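PDB 2PHP: bifunctional thiamine biosynthesis protein ThiDN from Methanocaldococcus jannaschii DSM 2661, which probably phosphorylates hydroxymethylpyrimidine and its phosphate and, through the C-terminal ThiN domain described here, joins the resulting pyrophosphate to thiazole phosphate to form thiamine phosphate. Local coordinates for residues Ile93-Ile99 against Met159-Arg165; Asp102-Leu108 against Ile180-Leu184; Phe118-Glu122 against Asp150-Lys156. One frame throughout, in Å; residues are numbered along the deposited sequence.

Overall arrangement
From the N terminus, the chain lays down helix 8-22 and the strands up to 71-73 before strand 95-100, the first half of contact 1. It runs directly into helix 103-109, the first half of contact 2, and then through strand 115-117 to the loop at F118-E122. Strand 147-150 brings D150-K156 back to that loop, closing contact 3. Strand 159-164 then closes contact 1, and helix 167-185 closes contact 2, so these two cross while contact 3 nests within both. Contact 1 lies in the mixed sheet, contact 2 joins two helices, and contact 3 joins loops at strand ends. I160 packs on I106, and R161 bridges to D150.

Contact 1 of 3, residues Ile93-Ile99 against Met159-Arg165; sequences IRACMNI and MIRVLGR
R94 lays one face of its guanidinium over the carbonyl of R165, whose O sits 3.1 Å above the plane and toward the rim; its NH1 is held by E39 and S40. Nearer the M159 end, the R161 guanidinium has CB of M159, two residues earlier on the same strand, over one face, and its NH1 bridges to D150. The strands run antiparallel, the axes of the short segments at 159°. M97 and V162 exchange backbone bonds, as do I99 and I160; I99 N to I160 O is nearly straight, at 2.8 Å and 176°. Beta-branched residues suit such extended backbone. The CG1 of I99 stands between its own backbone N and carbonyl carbon (chi1 68°), which brings it 3.7 Å from I160 CB and lets CD1 reach V162 CG2 at 4.1 Å. This apolar patch belongs to the face that A95, M97 and V162 turn to helix 167-185. On the other face C96 SG lies 4.1 Å from R161 CB, and C96 also packs against helix 77-87. N98 places ND2 3.7 Å from SE of selenomethionine M159, while its amide is bonded to G34 and N36. At the R94 end G164 O accepts from A95 N at 3.1 Å and, weakly, from R94 N. I93 CD1 lies against the G164 carbonyl, 3.7 Å from C and O alike. R94 and A95 together facing G164 make a classic beta bulge, which opens an antiparallel pair in the middle of the ThiN domain's mixed sheet, with helices packed on both faces.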
loop_
_atom_site.group_PDB
_atom_site.type_symbol
_atom_site.label_atom_id
_atom_site.label_comp_id
_atom_site.label_asym_id
_atom_site.label_seq_id
_atom_site.Cartn_x
_atom_site.Cartn_y
_atom_site.Cartn_z
ATOM N N ILE B 93 16.519 -16.869 22.224
ATOM C CA ILE B 93 15.889 -16.876 20.902
ATOM C C ILE B 93 14.510 -16.196 20.937
ATOM O O ILE B 93 13.562 -16.732 21.503
ATOM C CB ILE B 93 15.759 -18.326 20.392
ATOM C CG1 ILE B 93 17.155 -18.943 20.257
ATOM C CG2 ILE B 93 15.034 -18.365 19.049
ATOM C CD1 ILE B 93 18.052 -18.229 19.237
ATOM N N ARG B 94 14.412 -15.015 20.327
ATOM C CA ARG B 94 13.157 -14.259 20.308
ATOM C C ARG B 94 12.585 -13.983 18.909
ATOM O O ARG B 94 11.526 -13.370 18.794
ATOM C CB ARG B 94 13.346 -12.914 21.030
ATOM C CG ARG B 94 13.863 -13.042 22.452
ATOM C CD ARG B 94 14.054 -11.687 23.123
ATOM N NE ARG B 94 15.109 -10.877 22.507
ATOM C CZ ARG B 94 14.890 -9.863 21.675
ATOM N NH1 ARG B 94 13.651 -9.527 21.358
ATOM N NH2 ARG B 94 15.911 -9.187 21.157
ATOM N N ALA B 95 13.257 -14.436 17.853
ATOM C CA ALA B 95 12.767 -14.156 16.502
ATOM C C ALA B 95 12.785 -15.311 15.513
ATOM O O ALA B 95 13.599 -16.238 15.616
ATOM C CB ALA B 95 13.534 -12.971 15.914
ATOM N N CYS B 96 11.892 -15.222 14.529
ATOM C CA CYS B 96 11.770 -16.246 13.501
ATOM C C CYS B 96 11.094 -15.726 12.233
ATOM O O CYS B 96 10.207 -14.868 12.284
ATOM C CB CYS B 96 10.974 -17.433 14.051
ATOM S SG CYS B 96 10.609 -18.744 12.847
HETATM N N MSE B 97 11.532 -16.256 11.096
HETATM C CA MSE B 97 10.970 -15.899 9.797
HETATM C C MSE B 97 10.872 -17.167 8.962
HETATM O O MSE B 97 11.831 -17.939 8.906
HETATM C CB MSE B 97 11.868 -14.900 9.069
HETATM C CG MSE B 97 11.417 -14.636 7.646
HETATM SE SE MSE B 97 12.452 -13.262 6.784
HETATM C CE MSE B 97 11.386 -12.985 5.192
ATOM N N ASN B 98 9.729 -17.396 8.323
ATOM C CA ASN B 98 9.587 -18.585 7.491
ATOM C C ASN B 98 9.885 -18.222 6.044
ATOM O O ASN B 98 9.450 -17.177 5.566
ATOM C CB ASN B 98 8.183 -19.185 7.612
ATOM C CG ASN B 98 7.092 -18.262 7.088
ATOM O OD1 ASN B 98 6.861 -17.180 7.634
ATOM N ND2 ASN B 98 6.416 -18.689 6.023
ATOM N N ILE B 99 10.652 -19.074 5.361
ATOM C CA ILE B 99 11.001 -18.845 3.962
ATOM C C ILE B 99 10.783 -20.111 3.139
ATOM O O ILE B 99 10.620 -21.206 3.689
ATOM C CB ILE B 99 12.468 -18.384 3.803
ATOM C CG1 ILE B 99 13.423 -19.518 4.173
ATOM C CG2 ILE B 99 12.729 -17.172 4.690
ATOM C CD1 ILE B 99 14.888 -19.132 4.012
HETATM N N MSE B 159 8.651 -26.135 4.360
HETATM C CA MSE B 159 9.087 -24.832 4.860
HETATM C C MSE B 159 10.444 -24.809 5.550
HETATM O O MSE B 159 10.853 -25.787 6.165
HETATM C CB MSE B 159 8.061 -24.301 5.870
HETATM C CG MSE B 159 8.121 -22.796 6.098
HETATM SE SE MSE B 159 7.400 -21.886 4.532
HETATM C CE MSE B 159 5.657 -22.737 4.554
ATOM N N ILE B 160 11.133 -23.675 5.444
ATOM C CA ILE B 160 12.407 -23.481 6.128
ATOM C C ILE B 160 12.151 -22.338 7.104
ATOM O O ILE B 160 11.691 -21.267 6.713
ATOM C CB ILE B 160 13.550 -23.046 5.188
ATOM C CG1 ILE B 160 14.001 -24.219 4.316
ATOM C CG2 ILE B 160 14.729 -22.533 6.024
ATOM C CD1 ILE B 160 15.001 -23.827 3.250
ATOM N N ARG B 161 12.428 -22.569 8.377
ATOM C CA ARG B 161 12.226 -21.540 9.383
ATOM C C ARG B 161 13.585 -21.118 9.949
ATOM O O ARG B 161 14.341 -21.945 10.456
ATOM C CB ARG B 161 11.293 -22.079 10.475
ATOM C CG ARG B 161 9.988 -22.632 9.900
ATOM C CD ARG B 161 9.147 -23.379 10.922
ATOM N NE ARG B 161 7.928 -23.919 10.312
ATOM C CZ ARG B 161 7.876 -25.029 9.578
ATOM N NH1 ARG B 161 8.974 -25.751 9.360
ATOM N NH2 ARG B 161 6.727 -25.403 9.034
ATOM N N VAL B 162 13.898 -19.829 9.822
ATOM C CA VAL B 162 15.152 -19.265 10.305
ATOM C C VAL B 162 14.913 -18.596 11.668
ATOM O O VAL B 162 14.038 -17.741 11.801
ATOM C CB VAL B 162 15.713 -18.229 9.285
ATOM C CG1 VAL B 162 16.999 -17.610 9.803
ATOM C CG2 VAL B 162 15.960 -18.911 7.931
ATOM N N LEU B 163 15.684 -19.000 12.675
ATOM C CA LEU B 163 15.541 -18.458 14.027
ATOM C C LEU B 163 16.770 -17.648 14.435
ATOM O O LEU B 163 17.835 -17.773 13.829
ATOM C CB LEU B 163 15.326 -19.596 15.040
ATOM C CG LEU B 163 14.128 -20.541 14.854
ATOM C CD1 LEU B 163 14.387 -21.487 13.696
ATOM C CD2 LEU B 163 13.902 -21.356 16.121
ATOM N N GLY B 164 16.623 -16.823 15.467
ATOM C CA GLY B 164 17.735 -16.006 15.923
ATOM C C GLY B 164 17.387 -15.225 17.174
ATOM O O GLY B 164 16.266 -15.325 17.677
ATOM N N ARG B 165 18.344 -14.445 17.671
ATOM C CA ARG B 165 18.139 -13.658 18.885
ATOM C C ARG B 165 17.128 -12.534 18.691
ATOM O O ARG B 165 16.348 -12.233 19.598
ATOM C CB ARG B 165 19.478 -13.104 19.385
ATOM C CG ARG B 165 20.460 -14.203 19.780
ATOM C CD ARG B 165 21.351 -13.798 20.938
ATOM N NE ARG B 165 22.654 -14.452 20.875
ATOM C CZ ARG B 165 23.386 -14.561 19.767
ATOM N NH1 ARG B 165 22.947 -14.049 18.618
ATOM N NH2 ARG B 165 24.550 -15.200 19.799
#

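Contact 2 of 3, residues Asp102-Leu108 against Ile180-Leu184; sequences DGGLIKL and IYNTL
Methyls of L105 and L108 meet the methyls of I180 and L184 and the ring of Y181. CD1 of L105 touches I180 CG2 at 3.8 Å, while its CD2 approaches the tyrosine obliquely, 3.7 Å from Y181 CD1. L105 reaches both because its CG stands anti to the backbone N (chi1 -179°), carrying both branches across to the second helix. L108 and L184 come tip to tip, L108 CD1 being 3.3 Å from L184 CD2, closer than normal carbon-carbon contact, so locally strained or imprecisely placed. Branched aliphatic residues suit this seam, filling it without polar groups that need partners. The pair is a helix-helix packing at 130° between short axes 10.3 Å apart, joining helix 103-109 to the last turns of helix 167-185. Beyond the methyls, D102 is the N-cap of the shorter helix: its OD1 accepts from L105 N at 2.8 Å, fairly straight (162°) and from above the carboxylate plane, which helps fix the turn presenting L105. D102 OD2 lies at the edge of the Y181 ring, 3.8 Å from CE1. A water 2.6 Å from D102 OD2 donates to it and also bonds to Y181 OH. T28 and L29 pack against Y181.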
loop_
_atom_site.group_PDB
_atom_site.type_symbol
_atom_site.label_atom_id
_atom_site.label_comp_id
_atom_site.label_asym_id
_atom_site.label_seq_id
_atom_site.Cartn_x
_atom_site.Cartn_y
_atom_site.Cartn_z
ATOM N N ASP B 102 13.689 -25.723 -0.024
ATOM C CA ASP B 102 14.376 -26.289 -1.188
ATOM C C ASP B 102 15.427 -27.288 -0.699
ATOM O O ASP B 102 16.355 -26.915 0.018
ATOM C CB ASP B 102 15.043 -25.192 -2.019
ATOM C CG ASP B 102 15.791 -25.745 -3.232
ATOM O OD1 ASP B 102 16.731 -26.553 -3.053
ATOM O OD2 ASP B 102 15.441 -25.369 -4.367
ATOM N N GLY B 103 15.262 -28.554 -1.085
ATOM C CA GLY B 103 16.186 -29.599 -0.669
ATOM C C GLY B 103 17.653 -29.335 -0.979
ATOM O O GLY B 103 18.521 -29.502 -0.115
ATOM N N GLY B 104 17.930 -28.928 -2.214
ATOM C CA GLY B 104 19.296 -28.643 -2.597
ATOM C C GLY B 104 19.880 -27.540 -1.739
ATOM O O GLY B 104 21.034 -27.617 -1.312
ATOM N N LEU B 105 19.077 -26.508 -1.487
ATOM C CA LEU B 105 19.513 -25.374 -0.682
ATOM C C LEU B 105 19.894 -25.848 0.719
ATOM O O LEU B 105 20.915 -25.430 1.268
ATOM C CB LEU B 105 18.401 -24.324 -0.615
ATOM C CG LEU B 105 18.648 -23.030 0.174
ATOM C CD1 LEU B 105 19.901 -22.320 -0.330
ATOM C CD2 LEU B 105 17.435 -22.127 0.022
ATOM N N ILE B 106 19.078 -26.731 1.289
ATOM C CA ILE B 106 19.340 -27.271 2.625
ATOM C C ILE B 106 20.734 -27.917 2.694
ATOM O O ILE B 106 21.519 -27.613 3.597
ATOM C CB ILE B 106 18.276 -28.324 3.016
ATOM C CG1 ILE B 106 16.907 -27.653 3.204
ATOM C CG2 ILE B 106 18.697 -29.047 4.282
ATOM C CD1 ILE B 106 16.840 -26.675 4.369
ATOM N N LYS B 107 21.031 -28.806 1.742
ATOM C CA LYS B 107 22.337 -29.473 1.697
ATOM C C LYS B 107 23.459 -28.449 1.691
ATOM O O LYS B 107 24.448 -28.597 2.398
ATOM C CB LYS B 107 22.471 -30.346 0.445
ATOM C CG LYS B 107 21.505 -31.501 0.381
ATOM C CD LYS B 107 21.700 -32.305 -0.892
ATOM C CE LYS B 107 20.663 -33.414 -0.999
ATOM N NZ LYS B 107 20.763 -34.140 -2.297
ATOM N N LEU B 108 23.303 -27.411 0.881
ATOM C CA LEU B 108 24.312 -26.369 0.795
ATOM C C LEU B 108 24.399 -25.543 2.068
ATOM O O LEU B 108 25.377 -24.829 2.271
ATOM C CB LEU B 108 24.016 -25.434 -0.376
ATOM C CG LEU B 108 24.180 -25.993 -1.789
ATOM C CD1 LEU B 108 23.933 -24.891 -2.792
ATOM C CD2 LEU B 108 25.584 -26.535 -1.959
ATOM N N ILE B 180 23.023 -17.783 -1.645
ATOM C CA ILE B 180 23.345 -19.141 -2.054
ATOM C C ILE B 180 22.254 -19.576 -3.025
ATOM O O ILE B 180 22.530 -20.096 -4.104
ATOM C CB ILE B 180 23.383 -20.089 -0.832
ATOM C CG1 ILE B 180 24.558 -19.703 0.072
ATOM C CG2 ILE B 180 23.459 -21.543 -1.289
ATOM C CD1 ILE B 180 24.669 -20.544 1.331
ATOM N N TYR B 181 21.007 -19.327 -2.641
ATOM C CA TYR B 181 19.870 -19.684 -3.472
ATOM C C TYR B 181 19.944 -19.013 -4.846
ATOM O O TYR B 181 19.594 -19.629 -5.855
ATOM C CB TYR B 181 18.567 -19.289 -2.780
ATOM C CG TYR B 181 17.333 -19.775 -3.495
ATOM C CD1 TYR B 181 17.029 -21.134 -3.553
ATOM C CD2 TYR B 181 16.460 -18.875 -4.106
ATOM C CE1 TYR B 181 15.884 -21.587 -4.200
ATOM C CE2 TYR B 181 15.308 -19.314 -4.752
ATOM C CZ TYR B 181 15.028 -20.667 -4.796
ATOM O OH TYR B 181 13.894 -21.105 -5.421
ATOM N N ASN B 182 20.389 -17.757 -4.892
ATOM C CA ASN B 182 20.485 -17.054 -6.169
ATOM C C ASN B 182 21.391 -17.801 -7.143
ATOM O O ASN B 182 21.113 -17.854 -8.341
ATOM C CB ASN B 182 21.016 -15.625 -5.992
ATOM C CG ASN B 182 20.014 -14.699 -5.305
ATOM O OD1 ASN B 182 18.792 -14.853 -5.446
ATOM N ND2 ASN B 182 20.533 -13.716 -4.569
ATOM N N THR B 183 22.477 -18.370 -6.625
ATOM C CA THR B 183 23.417 -19.113 -7.448
ATOM C C THR B 183 22.721 -20.364 -7.974
ATOM O O THR B 183 22.816 -20.679 -9.159
ATOM C CB THR B 183 24.671 -19.517 -6.636
ATOM O OG1 THR B 183 25.252 -18.347 -6.052
ATOM C CG2 THR B 183 25.712 -20.179 -7.535
ATOM N N LEU B 184 22.013 -21.070 -7.099
ATOM C CA LEU B 184 21.301 -22.274 -7.518
ATOM C C LEU B 184 20.301 -21.917 -8.608
ATOM O O LEU B 184 20.177 -22.619 -9.606
ATOM C CB LEU B 184 20.532 -22.900 -6.355
ATOM C CG LEU B 184 21.291 -23.460 -5.156
ATOM C CD1 LEU B 184 20.288 -24.099 -4.209
ATOM C CD2 LEU B 184 22.320 -24.484 -5.612
HETATM O O HOH W 1 13.678 -23.690 -5.395
#

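Contact 3 of 3, residues Phe118-Glu122 against Asp150-Lys156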
loop_
_atom_site.group_PDB
_atom_site.type_symbol
_atom_site.label_atom_id
_atom_site.label_comp_id
_atom_site.label_asym_id
_atom_site.label_seq_id
_atom_site.Cartn_x
_atom_site.Cartn_y
_atom_site.Cartn_z
ATOM N N PHE B 118 11.652 -31.843 11.521
ATOM C CA PHE B 118 10.594 -32.693 12.060
ATOM C C PHE B 118 9.754 -33.203 10.891
ATOM O O PHE B 118 9.778 -32.622 9.801
ATOM C CB PHE B 118 9.720 -31.921 13.065
ATOM C CG PHE B 118 8.887 -30.836 12.447
ATOM C CD1 PHE B 118 7.653 -31.126 11.869
ATOM C CD2 PHE B 118 9.339 -29.523 12.436
ATOM C CE1 PHE B 118 6.880 -30.116 11.287
ATOM C CE2 PHE B 118 8.577 -28.511 11.858
ATOM C CZ PHE B 118 7.345 -28.807 11.282
ATOM N N ASP B 119 9.014 -34.281 11.129
ATOM C CA ASP B 119 8.190 -34.912 10.100
ATOM C C ASP B 119 6.707 -34.803 10.416
ATOM O O ASP B 119 6.237 -35.390 11.390
ATOM C CB ASP B 119 8.563 -36.394 9.984
ATOM C CG ASP B 119 7.904 -37.078 8.793
ATOM O OD1 ASP B 119 6.774 -36.699 8.422
ATOM O OD2 ASP B 119 8.518 -38.009 8.230
ATOM N N ARG B 120 5.968 -34.077 9.582
ATOM C CA ARG B 120 4.535 -33.901 9.799
ATOM C C ARG B 120 3.798 -35.234 9.928
ATOM O O ARG B 120 2.782 -35.316 10.615
ATOM C CB ARG B 120 3.916 -33.055 8.671
ATOM C CG ARG B 120 4.203 -31.546 8.797
ATOM C CD ARG B 120 3.769 -30.775 7.549
ATOM N NE ARG B 120 4.070 -29.345 7.622
ATOM C CZ ARG B 120 3.350 -28.454 8.304
ATOM N NH1 ARG B 120 2.273 -28.831 8.974
ATOM N NH2 ARG B 120 3.719 -27.179 8.323
ATOM N N LYS B 121 4.316 -36.281 9.289
ATOM C CA LYS B 121 3.675 -37.593 9.371
ATOM C C LYS B 121 3.809 -38.221 10.764
ATOM O O LYS B 121 2.999 -39.063 11.143
ATOM C CB LYS B 121 4.269 -38.555 8.348
ATOM C CG LYS B 121 4.138 -38.128 6.911
ATOM C CD LYS B 121 4.665 -39.209 5.982
ATOM C CE LYS B 121 6.170 -39.473 6.141
ATOM N NZ LYS B 121 6.597 -39.987 7.478
ATOM N N GLU B 122 4.823 -37.808 11.526
ATOM C CA GLU B 122 5.051 -38.339 12.879
ATOM C C GLU B 122 4.336 -37.541 13.977
ATOM O O GLU B 122 4.574 -37.775 15.162
ATOM C CB GLU B 122 6.551 -38.357 13.214
ATOM C CG GLU B 122 7.432 -39.234 12.324
ATOM C CD GLU B 122 7.165 -40.732 12.486
ATOM O OE1 GLU B 122 7.205 -41.229 13.633
ATOM O OE2 GLU B 122 6.929 -41.419 11.467
ATOM N N ASP B 150 10.916 -28.632 7.387
ATOM C CA ASP B 150 10.133 -29.852 7.304
ATOM C C ASP B 150 9.779 -30.008 5.831
ATOM O O ASP B 150 9.637 -29.015 5.109
ATOM C CB ASP B 150 8.887 -29.794 8.203
ATOM C CG ASP B 150 7.744 -28.999 7.593
ATOM O OD1 ASP B 150 7.848 -27.758 7.512
ATOM O OD2 ASP B 150 6.743 -29.630 7.197
ATOM N N ARG B 151 9.660 -31.252 5.378
ATOM C CA ARG B 151 9.383 -31.518 3.975
ATOM C C ARG B 151 7.922 -31.401 3.544
ATOM O O ARG B 151 7.562 -31.784 2.423
ATOM C CB ARG B 151 9.965 -32.886 3.595
ATOM C CG ARG B 151 11.484 -32.947 3.765
ATOM C CD ARG B 151 12.149 -34.016 2.883
ATOM N NE ARG B 151 12.548 -35.217 3.625
ATOM C CZ ARG B 151 11.719 -36.198 3.984
ATOM N NH1 ARG B 151 10.427 -36.137 3.670
ATOM N NH2 ARG B 151 12.181 -37.250 4.657
ATOM N N GLY B 152 7.089 -30.853 4.421
ATOM C CA GLY B 152 5.687 -30.676 4.087
ATOM C C GLY B 152 4.841 -31.897 4.365
ATOM O O GLY B 152 5.264 -32.808 5.072
ATOM N N GLY B 153 3.637 -31.917 3.808
ATOM C CA GLY B 153 2.751 -33.042 4.021
ATOM C C GLY B 153 1.454 -32.835 3.280
ATOM O O GLY B 153 1.358 -31.971 2.402
ATOM N N GLU B 154 0.447 -33.623 3.634
ATOM C CA GLU B 154 -0.848 -33.514 2.984
ATOM C C GLU B 154 -1.405 -32.103 3.188
ATOM O O GLU B 154 -1.631 -31.669 4.319
ATOM C CB GLU B 154 -1.807 -34.568 3.553
ATOM C CG GLU B 154 -3.101 -34.740 2.762
ATOM C CD GLU B 154 -2.862 -35.018 1.285
ATOM O OE1 GLU B 154 -2.038 -35.905 0.964
ATOM O OE2 GLU B 154 -3.506 -34.353 0.442
ATOM N N GLY B 155 -1.598 -31.392 2.079
ATOM C CA GLY B 155 -2.119 -30.035 2.121
ATOM C C GLY B 155 -1.182 -28.975 2.683
ATOM O O GLY B 155 -1.588 -27.829 2.859
ATOM N N LYS B 156 0.067 -29.341 2.957
ATOM C CA LYS B 156 1.033 -28.407 3.535
ATOM C C LYS B 156 2.321 -28.316 2.732
ATOM O O LYS B 156 3.003 -29.318 2.514
ATOM C CB LYS B 156 1.369 -28.832 4.966
ATOM C CG LYS B 156 0.208 -28.761 5.935
ATOM C CD LYS B 156 -0.152 -27.321 6.250
ATOM C CE LYS B 156 -1.306 -27.249 7.239
ATOM N NZ LYS B 156 -1.631 -25.842 7.603
HETATM O O HOH W 2 10.073 -33.217 7.246
HETATM O O HOH W 3 5.581 -26.757 6.298
HETATM O O HOH W 4 0.830 -26.189 9.976
#
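F118-E122 enters a short 3-10 turn at R120, while D150-K156 leaves its strand through two glycines and closes a type II beta turn from G153 to K156. D150 meets both F118 and R120. Its CB rests over one face of the F118 ring, 3.7 Å from the centroid, a CH-pi contact, with carboxylate and ring only 5° from parallel. R120 brings NE to D150 OD2 at 2.7 Å, a salt bridge whose hydrogen bond is weak, bent to 130°, the two planes 61° apart. The extended R120 chain carries the guanidinium past G152, its CD 3.5 Å from G152 O, to K156, whose CG lies over a face 3.7 Å from NH1. From the carboxylate's opposite side G152 N donates to D150 OD2 at 3.1 Å, an Asx turn that takes the chain out of strand 147-150; D119 makes another with K121 N, leading into the 3-10 segment, and the two join loops following neighbouring strands of the ThiN sheet. With an alanine at R120, D150 OD2 would probably keep the G152 N-H but lose its cation, though OD1 still has R161, and K156 would lose its flat packing surface. A water links R120 NH2 to D150 OD1. Glycine suits position 152, where a side chain would jam against the preceding carbonyl. K156 NZ forms a salt bridge with E32 of the second subunit, to which G153 and G155 bond through their backbones.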